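Local coordinates for protein glutathione peroxidase (Schistosoma mansoni, PDB 2V1M) that reduces hydrogen peroxide to water with glutathione as electron donor, as a selenocysteine-type peroxidase of the thioredoxin-fold superfamily, at residues Lys147-Thr152 and Glu159-Glu164; Asp47-Gln52 and Phe134-Val139; Leu68-Asn73 and Asp113-Leu118. All blocks are in the same frame, centred on the assembly; numbering follows the deposited sequence.

Overall arrangement
Each of the three contacts sets a helix against one mixed five-stranded sheet, whose strand order is 99-100, 65-71, 33-39, 136-139, 145-149. Along the chain, interaction 3 lies between the two halves of interaction 2, and interaction 1 follows both. Interactions 1 and 2 have centres about 9 Å apart and touch through the neighbouring strands 136-139 and 145-149. Interactions 2 and 3 have centres about 13 Å apart and meet where Phe137 packs on Leu118. Interactions 1 and 3 have centres about 16 Å apart and do not touch. Together they attach helices 46-60, 113-121 and 159-167 to the sheet of this thioredoxin-like peroxidase.

Interaction 1: Lys147-Thr152 and Glu159-Glu164; sequences KRYSPT and EGDIME. With SO4 (sulfate ion), chain B.
Asp161 OD2 is gripped by two donors from the strand, Lys147 and Tyr149. Tyr149 OH donates a hydrogen bond to Asp161 OD2 at 2.7 Å, and meets the anti lone pair of that oxygen. Lys147 NZ forms a salt bridge with Asp161 OD2 at 2.8 Å. It comes from the syn side, 31° out of the carboxylate plane. Both positive charge and hydroxyl therefore fall on one oxygen, which probably favours the ionised acid. OD2 lies at the edge of the Tyr149 ring, in its plane, and the ring and carboxylate planes are 30° apart.

Lys147 and Tyr149 are two residues apart on the strand, so both side chains leave the same side of it. Lys147 CG is anti to the backbone N (chi1 -158°), and the chain runs on extended past the Tyr149 hydroxyl to the acid.

Arg148 faces the other way and holds a sulfate, probably from the crystallisation liquor. Arg148 NE bonds to sulfate O3 at 2.9 Å, and Arg148 NH2 bonds weakly to O1. Arg148 NH1 and NH2 also bond to Gln122 O and Asn128 O.

The contact ties edge strand 145-149 to the helix that follows it, 159-167, in the C-terminal part of the thioredoxin-like fold. Leu138 of the adjacent strand 136-139 packs against Tyr149, Asp161 and Ile162. Helix 159-167 also rests on helix 46-60, through Ile162 on Met56.

Interaction 2: Asp47-Gln52 and Phe134-Val139; sequences DKNYRQ and FSKFLV
The side-chain amide of Asn49 lies flat over one face of the Phe134 ring, with the two planes 14° apart. Asn49 CB makes a CH-pi contact with that face, 3.8 Å from the ring centroid. Tyr50 approaches the same phenylalanine differently. Tyr50 CE2 sits at the edge of the Phe134 ring, in plane, 3.8 Å from Phe134 CZ. The two ring planes are 88° apart.

The Asn49 amide also has a polar role. Lys136 NZ donates to Asn49 OD1 at 2.8 Å, on a lone pair in the carbonyl plane. The lysine chain bends at chi2 (91°), and Lys136 NZ reaches back to Phe134 O, again at 2.8 Å. Thr153 O also accepts from Lys136 NZ. Three oxygens thus accept hydrogen bonds from the buried ammonium. Asn49 ND2 bonds to Ala45 O, which helps to fix the rotation of the amide.

Helix 46-60 begins just after position 43, the active-site residue by similarity. The contact joins this helix to the sheet of the thioredoxin-like fold, at the start of strand 136-139 and the turn before it. Phe134 and Tyr50 both touch Val39 of strand 33-39, the next strand in the sheet. On the far flank, Lys136 packs on Tyr149 of strand 145-149.

Interaction 3: Leu68-Asn73 and Asp113-Leu118; sequences LAFPCN and DLYKFL
Phe70 meets helix 113-121 through Leu114 and Tyr115, all three buried. The closer touch is a leucine methyl on the ring. Leu114 CD2 lies 3.6 Å from Phe70 CZ and 3.7 Å from Phe70 CE2, at the far end of the ring. Leu114 CG stands opposite its own backbone N (chi1 169°), and the methyl CD2 reaches the phenylalanine from there. The two side chains cross at about a right angle.

Tyr115 covers the near end of the same ring. It is an offset edge-to-face pair, with the edge of Tyr115 toward the face of Phe70. The planes are 85° apart and the centroids 5.9 Å. Tyr115 CE2 is 4.0 Å from Phe70 CG, and Tyr115 OH is 3.8 Å from Phe70 CB. The hydroxyl makes only van der Waals contact with Phe70. Leu118 CD1, one turn further along the helix, lies 4.1 Å above the plane of the Tyr115 ring, over its centre.

Phe70 belongs to strand 65-71, an inner strand of the thioredoxin-like sheet, and the helix packs across one face of that sheet. Ile36 of strand 33-39 touches both Phe70 and Tyr115. Phe101 stacks on Phe70.

The contact is looser beyond this trio. Leu68 points toward the helix, but Leu68 CD2 stays 5.6 Å from Leu114 CD2. The rim toward solvent holds the partly exposed Asp113 and Lys116 on the helix, and Asn73 past the strand end.

Interaction 1: Lys147-Thr152 and Glu159-Glu164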
loop_
_atom_site.group_PDB
_atom_site.type_symbol
_atom_site.label_atom_id
_atom_site.label_comp_id
_atom_site.label_asym_id
_atom_site.label_seq_id
_atom_site.Cartn_x
_atom_site.Cartn_y
_atom_site.Cartn_z
ATOM N N LYS A 147 -6.412 -9.331 4.980
ATOM C CA LYS A 147 -7.647 -8.611 4.713
ATOM C C LYS A 147 -7.399 -7.691 3.542
ATOM O O LYS A 147 -6.279 -7.193 3.331
ATOM C CB LYS A 147 -8.162 -7.849 5.935
ATOM C CG LYS A 147 -9.674 -7.556 5.860
ATOM C CD LYS A 147 -10.301 -7.467 7.244
ATOM C CE LYS A 147 -11.727 -6.965 7.184
ATOM N NZ LYS A 147 -12.297 -6.789 8.551
ATOM N N ARG A 148 -8.468 -7.413 2.802
ATOM C CA ARG A 148 -8.447 -6.527 1.649
ATOM C C ARG A 148 -9.640 -5.581 1.752
ATOM O O ARG A 148 -10.769 -6.001 2.110
ATOM C CB ARG A 148 -8.584 -7.374 0.371
ATOM C CG ARG A 148 -8.731 -6.607 -0.914
ATOM C CD ARG A 148 -8.849 -7.602 -2.083
ATOM N NE ARG A 148 -9.170 -6.913 -3.325
ATOM C CZ ARG A 148 -8.922 -7.408 -4.537
ATOM N NH1 ARG A 148 -8.254 -8.567 -4.689
ATOM N NH2 ARG A 148 -9.312 -6.731 -5.616
ATOM N N TYR A 149 -9.399 -4.306 1.449
ATOM C CA TYR A 149 -10.430 -3.255 1.568
ATOM C C TYR A 149 -10.548 -2.545 0.243
ATOM O O TYR A 149 -9.550 -2.192 -0.412
ATOM C CB TYR A 149 -10.064 -2.256 2.678
ATOM C CG TYR A 149 -9.710 -2.878 3.999
ATOM C CD1 TYR A 149 -10.682 -3.033 5.004
ATOM C CD2 TYR A 149 -8.416 -3.344 4.238
ATOM C CE1 TYR A 149 -10.357 -3.599 6.237
ATOM C CE2 TYR A 149 -8.088 -3.907 5.459
ATOM C CZ TYR A 149 -9.046 -4.022 6.453
ATOM O OH TYR A 149 -8.646 -4.565 7.656
ATOM N N SER A 150 -11.787 -2.281 -0.129
ATOM C CA SER A 150 -12.086 -1.638 -1.399
ATOM C C SER A 150 -11.675 -0.155 -1.336
ATOM O O SER A 150 -11.535 0.429 -0.253
ATOM C CB SER A 150 -13.578 -1.785 -1.695
ATOM O OG SER A 150 -14.344 -1.045 -0.776
ATOM N N PRO A 151 -11.528 0.462 -2.516
ATOM C CA PRO A 151 -11.086 1.877 -2.608
ATOM C C PRO A 151 -11.799 2.861 -1.679
ATOM O O PRO A 151 -11.124 3.726 -1.107
ATOM C CB PRO A 151 -11.345 2.225 -4.082
ATOM C CG PRO A 151 -11.028 0.906 -4.791
ATOM C CD PRO A 151 -11.645 -0.159 -3.864
ATOM N N THR A 152 -13.113 2.765 -1.577
ATOM C CA THR A 152 -13.885 3.744 -0.797
ATOM C C THR A 152 -13.766 3.527 0.719
ATOM O O THR A 152 -14.319 4.313 1.491
ATOM C CB THR A 152 -15.379 3.755 -1.167
ATOM O OG1 THR A 152 -15.963 2.477 -0.862
ATOM C CG2 THR A 152 -15.610 4.113 -2.630
ATOM N N GLU A 159 -8.265 0.903 11.167
ATOM C CA GLU A 159 -7.411 0.982 12.347
ATOM C C GLU A 159 -7.719 -0.124 13.366
ATOM O O GLU A 159 -6.790 -0.659 13.967
ATOM C CB GLU A 159 -7.577 2.363 12.983
ATOM C CG GLU A 159 -6.530 2.653 14.003
ATOM C CD GLU A 159 -6.245 4.132 14.183
ATOM O OE1 GLU A 159 -6.346 4.932 13.226
ATOM O OE2 GLU A 159 -5.903 4.470 15.327
ATOM N N GLY A 160 -8.990 -0.457 13.578
ATOM C CA GLY A 160 -9.340 -1.516 14.532
ATOM C C GLY A 160 -8.670 -2.850 14.150
ATOM O O GLY A 160 -8.105 -3.573 15.005
ATOM N N ASP A 161 -8.737 -3.191 12.861
ATOM C CA ASP A 161 -8.119 -4.414 12.385
ATOM C C ASP A 161 -6.596 -4.356 12.529
ATOM O O ASP A 161 -5.964 -5.355 12.888
ATOM C CB ASP A 161 -8.496 -4.674 10.921
ATOM C CG ASP A 161 -9.993 -5.016 10.731
ATOM O OD1 ASP A 161 -10.660 -5.419 11.709
ATOM O OD2 ASP A 161 -10.473 -4.924 9.568
ATOM N N ILE A 162 -5.999 -3.197 12.245
ATOM C CA ILE A 162 -4.573 -3.033 12.478
ATOM C C ILE A 162 -4.228 -3.288 13.945
ATOM O O ILE A 162 -3.254 -3.977 14.233
ATOM C CB ILE A 162 -4.128 -1.628 12.025
ATOM C CG1 ILE A 162 -4.116 -1.576 10.472
ATOM C CG2 ILE A 162 -2.717 -1.286 12.592
ATOM C CD1 ILE A 162 -4.078 -0.138 9.924
ATOM N N MET A 163 -4.989 -2.710 14.876
ATOM C CA MET A 163 -4.688 -2.907 16.303
ATOM C C MET A 163 -4.706 -4.368 16.671
ATOM O O MET A 163 -3.878 -4.824 17.487
ATOM C CB MET A 163 -5.654 -2.124 17.225
ATOM C CG MET A 163 -5.634 -0.601 17.018
ATOM S SD MET A 163 -4.049 0.158 16.897
ATOM C CE MET A 163 -3.498 0.100 18.600
ATOM N N GLU A 164 -5.656 -5.134 16.130
ATOM C CA GLU A 164 -5.686 -6.563 16.454
ATOM C C GLU A 164 -4.374 -7.212 16.020
ATOM O O GLU A 164 -3.732 -7.958 16.797
ATOM C CB GLU A 164 -6.922 -7.250 15.849
ATOM C CG GLU A 164 -8.262 -6.765 16.469
ATOM C CD GLU A 164 -9.530 -7.261 15.775
ATOM O OE1 GLU A 164 -9.698 -7.101 14.549
ATOM O OE2 GLU A 164 -10.398 -7.795 16.483
HETATM S S SO4 B . -12.389 -4.834 -3.771
HETATM O O1 SO4 B . -12.055 -5.666 -4.976
HETATM O O2 SO4 B . -13.815 -5.083 -3.466
HETATM O O3 SO4 B . -11.521 -5.300 -2.670
HETATM O O4 SO4 B . -12.218 -3.415 -4.077
#

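Interaction 2: Asp47-Gln52 and Phe134-Val139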
loop_
_atom_site.group_PDB
_atom_site.type_symbol
_atom_site.label_atom_id
_atom_site.label_comp_id
_atom_site.label_asym_id
_atom_site.label_seq_id
_atom_site.Cartn_x
_atom_site.Cartn_y
_atom_site.Cartn_z
ATOM N N ASP A 47 -6.801 13.369 -1.437
ATOM C CA ASP A 47 -6.561 14.109 -0.186
ATOM C C ASP A 47 -6.951 13.305 1.038
ATOM O O ASP A 47 -6.160 13.186 1.986
ATOM C CB ASP A 47 -7.327 15.448 -0.186
ATOM C CG ASP A 47 -6.779 16.480 -1.152
ATOM O OD1 ASP A 47 -5.618 16.413 -1.625
ATOM O OD2 ASP A 47 -7.576 17.410 -1.446
ATOM N N LYS A 48 -8.166 12.761 1.056
ATOM C CA LYS A 48 -8.622 12.084 2.272
ATOM C C LYS A 48 -7.774 10.846 2.576
ATOM O O LYS A 48 -7.447 10.570 3.737
ATOM C CB LYS A 48 -10.114 11.798 2.258
ATOM C CG LYS A 48 -10.659 10.823 1.284
ATOM C CD LYS A 48 -12.190 10.896 1.407
ATOM C CE LYS A 48 -12.844 10.083 0.341
ATOM N NZ LYS A 48 -14.325 10.157 0.453
ATOM N N ASN A 49 -7.424 10.102 1.514
ATOM C CA ASN A 49 -6.588 8.900 1.754
ATOM C C ASN A 49 -5.211 9.293 2.288
ATOM O O ASN A 49 -4.752 8.724 3.293
ATOM C CB ASN A 49 -6.453 8.031 0.507
ATOM C CG ASN A 49 -7.635 7.116 0.349
ATOM O OD1 ASN A 49 -7.639 5.995 0.883
ATOM N ND2 ASN A 49 -8.641 7.569 -0.384
ATOM N N TYR A 50 -4.515 10.221 1.608
ATOM C CA TYR A 50 -3.175 10.592 2.094
ATOM C C TYR A 50 -3.225 11.215 3.487
ATOM O O TYR A 50 -2.372 10.930 4.320
ATOM C CB TYR A 50 -2.513 11.548 1.104
ATOM C CG TYR A 50 -1.724 10.803 0.038
ATOM C CD1 TYR A 50 -0.438 10.296 0.274
ATOM C CD2 TYR A 50 -2.292 10.614 -1.233
ATOM C CE1 TYR A 50 0.248 9.610 -0.728
ATOM C CE2 TYR A 50 -1.614 9.903 -2.244
ATOM C CZ TYR A 50 -0.344 9.404 -1.982
ATOM O OH TYR A 50 0.277 8.707 -2.975
ATOM N N ARG A 51 -4.208 12.077 3.766
ATOM C CA ARG A 51 -4.284 12.712 5.092
ATOM C C ARG A 51 -4.472 11.636 6.156
ATOM O O ARG A 51 -3.782 11.642 7.194
ATOM C CB ARG A 51 -5.432 13.726 5.171
ATOM C CG ARG A 51 -5.304 14.961 4.324
ATOM C CD ARG A 51 -4.454 16.035 4.920
ATOM N NE ARG A 51 -4.467 17.192 4.030
ATOM C CZ ARG A 51 -3.443 17.979 3.784
ATOM N NH1 ARG A 51 -2.278 17.793 4.426
ATOM N NH2 ARG A 51 -3.625 18.955 2.894
ATOM N N GLN A 52 -5.422 10.728 5.945
ATOM C CA GLN A 52 -5.679 9.719 6.970
ATOM C C GLN A 52 -4.482 8.761 7.101
ATOM O O GLN A 52 -4.168 8.341 8.220
ATOM C CB GLN A 52 -6.944 8.941 6.680
ATOM C CG GLN A 52 -8.196 9.817 6.832
ATOM C CD GLN A 52 -9.491 9.029 6.802
ATOM O OE1 GLN A 52 -9.511 7.803 6.781
ATOM N NE2 GLN A 52 -10.595 9.741 6.827
ATOM N N PHE A 134 -6.409 3.442 -4.504
ATOM C CA PHE A 134 -6.592 3.418 -3.055
ATOM C C PHE A 134 -7.301 2.182 -2.524
ATOM O O PHE A 134 -7.980 2.250 -1.508
ATOM C CB PHE A 134 -7.217 4.717 -2.522
ATOM C CG PHE A 134 -6.355 5.923 -2.819
ATOM C CD1 PHE A 134 -5.197 6.166 -2.085
ATOM C CD2 PHE A 134 -6.703 6.831 -3.826
ATOM C CE1 PHE A 134 -4.399 7.264 -2.327
ATOM C CE2 PHE A 134 -5.892 7.928 -4.078
ATOM C CZ PHE A 134 -4.752 8.168 -3.358
ATOM N N SER A 135 -7.111 1.030 -3.175
ATOM C CA SER A 135 -7.431 -0.217 -2.469
ATOM C C SER A 135 -6.364 -0.423 -1.376
ATOM O O SER A 135 -5.277 0.192 -1.405
ATOM C CB SER A 135 -7.394 -1.395 -3.436
ATOM O OG SER A 135 -8.145 -2.483 -2.941
ATOM N N LYS A 136 -6.684 -1.267 -0.387
ATOM C CA LYS A 136 -5.798 -1.526 0.746
ATOM C C LYS A 136 -5.704 -3.005 1.031
ATOM O O LYS A 136 -6.734 -3.703 1.074
ATOM C CB LYS A 136 -6.246 -0.792 2.026
ATOM C CG LYS A 136 -6.310 0.719 1.926
ATOM C CD LYS A 136 -7.678 1.306 1.477
ATOM C CE LYS A 136 -7.583 2.815 1.438
ATOM N NZ LYS A 136 -8.791 3.464 0.846
ATOM N N PHE A 137 -4.484 -3.502 1.284
ATOM C CA PHE A 137 -4.268 -4.864 1.803
ATOM C C PHE A 137 -3.593 -4.766 3.153
ATOM O O PHE A 137 -2.616 -4.001 3.328
ATOM C CB PHE A 137 -3.395 -5.716 0.875
ATOM C CG PHE A 137 -4.073 -6.110 -0.399
ATOM C CD1 PHE A 137 -4.675 -7.355 -0.534
ATOM C CD2 PHE A 137 -4.121 -5.236 -1.489
ATOM C CE1 PHE A 137 -5.276 -7.747 -1.727
ATOM C CE2 PHE A 137 -4.708 -5.612 -2.676
ATOM C CZ PHE A 137 -5.307 -6.856 -2.795
ATOM N N LEU A 138 -4.093 -5.540 4.118
ATOM C CA LEU A 138 -3.538 -5.595 5.459
ATOM C C LEU A 138 -2.777 -6.925 5.599
ATOM O O LEU A 138 -3.314 -8.012 5.343
ATOM C CB LEU A 138 -4.663 -5.510 6.482
ATOM C CG LEU A 138 -4.259 -5.580 7.947
ATOM C CD1 LEU A 138 -3.294 -4.440 8.314
ATOM C CD2 LEU A 138 -5.495 -5.570 8.835
ATOM N N VAL A 139 -1.514 -6.792 6.021
ATOM C CA VAL A 139 -0.542 -7.887 6.091
ATOM C C VAL A 139 -0.071 -7.992 7.538
ATOM O O VAL A 139 0.337 -6.989 8.164
ATOM C CB VAL A 139 0.623 -7.591 5.147
ATOM C CG1 VAL A 139 1.708 -8.705 5.225
ATOM C CG2 VAL A 139 0.163 -7.384 3.711
#

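Interaction 3: Leu68-Asn73 and Asp113-Leu118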
loop_
_atom_site.group_PDB
_atom_site.type_symbol
_atom_site.label_atom_id
_atom_site.label_comp_id
_atom_site.label_asym_id
_atom_site.label_seq_id
_atom_site.Cartn_x
_atom_site.Cartn_y
_atom_site.Cartn_z
ATOM N N LEU A 68 2.839 1.199 3.109
ATOM C CA LEU A 68 3.588 1.132 1.856
ATOM C C LEU A 68 2.660 1.635 0.759
ATOM O O LEU A 68 1.580 1.061 0.565
ATOM C CB LEU A 68 4.027 -0.297 1.524
ATOM C CG LEU A 68 5.070 -0.977 2.385
ATOM C CD1 LEU A 68 4.651 -1.271 3.748
ATOM C CD2 LEU A 68 5.510 -2.236 1.646
ATOM N N ALA A 69 3.089 2.663 0.027
ATOM C CA ALA A 69 2.243 3.287 -1.015
ATOM C C ALA A 69 2.886 3.102 -2.383
ATOM O O ALA A 69 4.024 3.559 -2.630
ATOM C CB ALA A 69 2.051 4.761 -0.719
ATOM N N PHE A 70 2.136 2.440 -3.274
ATOM C CA PHE A 70 2.560 2.119 -4.635
ATOM C C PHE A 70 1.780 2.951 -5.643
ATOM O O PHE A 70 0.602 2.689 -5.877
ATOM C CB PHE A 70 2.353 0.626 -4.915
ATOM C CG PHE A 70 3.360 -0.227 -4.176
ATOM C CD1 PHE A 70 4.604 -0.486 -4.745
ATOM C CD2 PHE A 70 3.059 -0.723 -2.907
ATOM C CE1 PHE A 70 5.564 -1.214 -4.065
ATOM C CE2 PHE A 70 4.017 -1.466 -2.216
ATOM C CZ PHE A 70 5.272 -1.705 -2.790
ATOM N N PRO A 71 2.425 3.944 -6.264
ATOM C CA PRO A 71 1.742 4.694 -7.338
ATOM C C PRO A 71 1.395 3.752 -8.485
ATOM O O PRO A 71 2.141 2.835 -8.814
ATOM C CB PRO A 71 2.795 5.722 -7.784
ATOM C CG PRO A 71 3.708 5.888 -6.527
ATOM C CD PRO A 71 3.796 4.470 -6.021
ATOM N N CYS A 72 0.261 4.047 -9.131
ATOM C CA CYS A 72 -0.195 3.209 -10.251
ATOM C C CYS A 72 -1.068 4.074 -11.141
ATOM O O CYS A 72 -1.968 4.765 -10.647
ATOM C CB CYS A 72 -1.012 2.008 -9.691
ATOM S SG CYS A 72 -1.763 0.999 -10.984
ATOM N N ASN A 73 -0.782 4.041 -12.457
ATOM C CA ASN A 73 -1.483 4.850 -13.440
ATOM C C ASN A 73 -2.510 4.038 -14.269
ATOM O O ASN A 73 -2.833 4.449 -15.394
ATOM C CB ASN A 73 -0.493 5.562 -14.380
ATOM C CG ASN A 73 -1.155 6.703 -15.135
ATOM O OD1 ASN A 73 -2.025 7.397 -14.610
ATOM N ND2 ASN A 73 -0.745 6.915 -16.371
ATOM N N ASP A 113 4.811 -8.525 -9.162
ATOM C CA ASP A 113 4.586 -9.798 -8.456
ATOM C C ASP A 113 4.028 -9.606 -7.050
ATOM O O ASP A 113 3.242 -10.458 -6.590
ATOM C CB ASP A 113 5.874 -10.614 -8.400
ATOM C CG ASP A 113 6.282 -11.177 -9.763
ATOM O OD1 ASP A 113 5.455 -11.203 -10.705
ATOM O OD2 ASP A 113 7.450 -11.625 -9.875
ATOM N N LEU A 114 4.343 -8.495 -6.386
ATOM C CA LEU A 114 3.762 -8.271 -5.056
ATOM C C LEU A 114 2.216 -8.248 -5.175
ATOM O O LEU A 114 1.520 -8.833 -4.323
ATOM C CB LEU A 114 4.256 -6.945 -4.498
ATOM C CG LEU A 114 3.502 -6.470 -3.231
ATOM C CD1 LEU A 114 3.691 -7.426 -2.059
ATOM C CD2 LEU A 114 3.969 -5.069 -2.881
ATOM N N TYR A 115 1.700 -7.553 -6.184
ATOM C CA TYR A 115 0.250 -7.470 -6.344
ATOM C C TYR A 115 -0.362 -8.742 -6.867
ATOM O O TYR A 115 -1.484 -9.091 -6.471
ATOM C CB TYR A 115 -0.149 -6.227 -7.165
ATOM C CG TYR A 115 -0.280 -5.010 -6.274
ATOM C CD1 TYR A 115 -1.521 -4.550 -5.868
ATOM C CD2 TYR A 115 0.848 -4.277 -5.942
ATOM C CE1 TYR A 115 -1.629 -3.368 -5.074
ATOM C CE2 TYR A 115 0.760 -3.102 -5.174
ATOM C CZ TYR A 115 -0.492 -2.666 -4.751
ATOM O OH TYR A 115 -0.633 -1.537 -3.958
ATOM N N LYS A 116 0.340 -9.472 -7.735
ATOM C CA LYS A 116 -0.130 -10.818 -8.079
ATOM C C LYS A 116 -0.302 -11.642 -6.804
ATOM O O LYS A 116 -1.317 -12.341 -6.612
ATOM C CB LYS A 116 0.810 -11.505 -9.073
ATOM C CG LYS A 116 0.887 -10.758 -10.406
ATOM C CD LYS A 116 1.721 -11.540 -11.449
ATOM C CE LYS A 116 1.713 -10.824 -12.781
ATOM N NZ LYS A 116 2.422 -11.652 -13.823
ATOM N N PHE A 117 0.681 -11.564 -5.918
ATOM C CA PHE A 117 0.623 -12.296 -4.654
ATOM C C PHE A 117 -0.527 -11.806 -3.771
ATOM O O PHE A 117 -1.303 -12.630 -3.223
ATOM C CB PHE A 117 1.966 -12.172 -3.921
ATOM C CG PHE A 117 1.966 -12.818 -2.574
ATOM C CD1 PHE A 117 1.982 -14.227 -2.449
ATOM C CD2 PHE A 117 1.948 -12.045 -1.408
ATOM C CE1 PHE A 117 1.998 -14.823 -1.202
ATOM C CE2 PHE A 117 1.963 -12.657 -0.149
ATOM C CZ PHE A 117 1.998 -14.046 -0.055
ATOM N N LEU A 118 -0.628 -10.497 -3.543
ATOM C CA LEU A 118 -1.691 -9.962 -2.676
ATOM C C LEU A 118 -3.063 -10.446 -3.170
ATOM O O LEU A 118 -3.886 -10.927 -2.381
ATOM C CB LEU A 118 -1.639 -8.443 -2.662
ATOM C CG LEU A 118 -0.410 -7.837 -1.955
ATOM C CD1 LEU A 118 -0.411 -6.329 -2.197
ATOM C CD2 LEU A 118 -0.433 -8.145 -0.455
#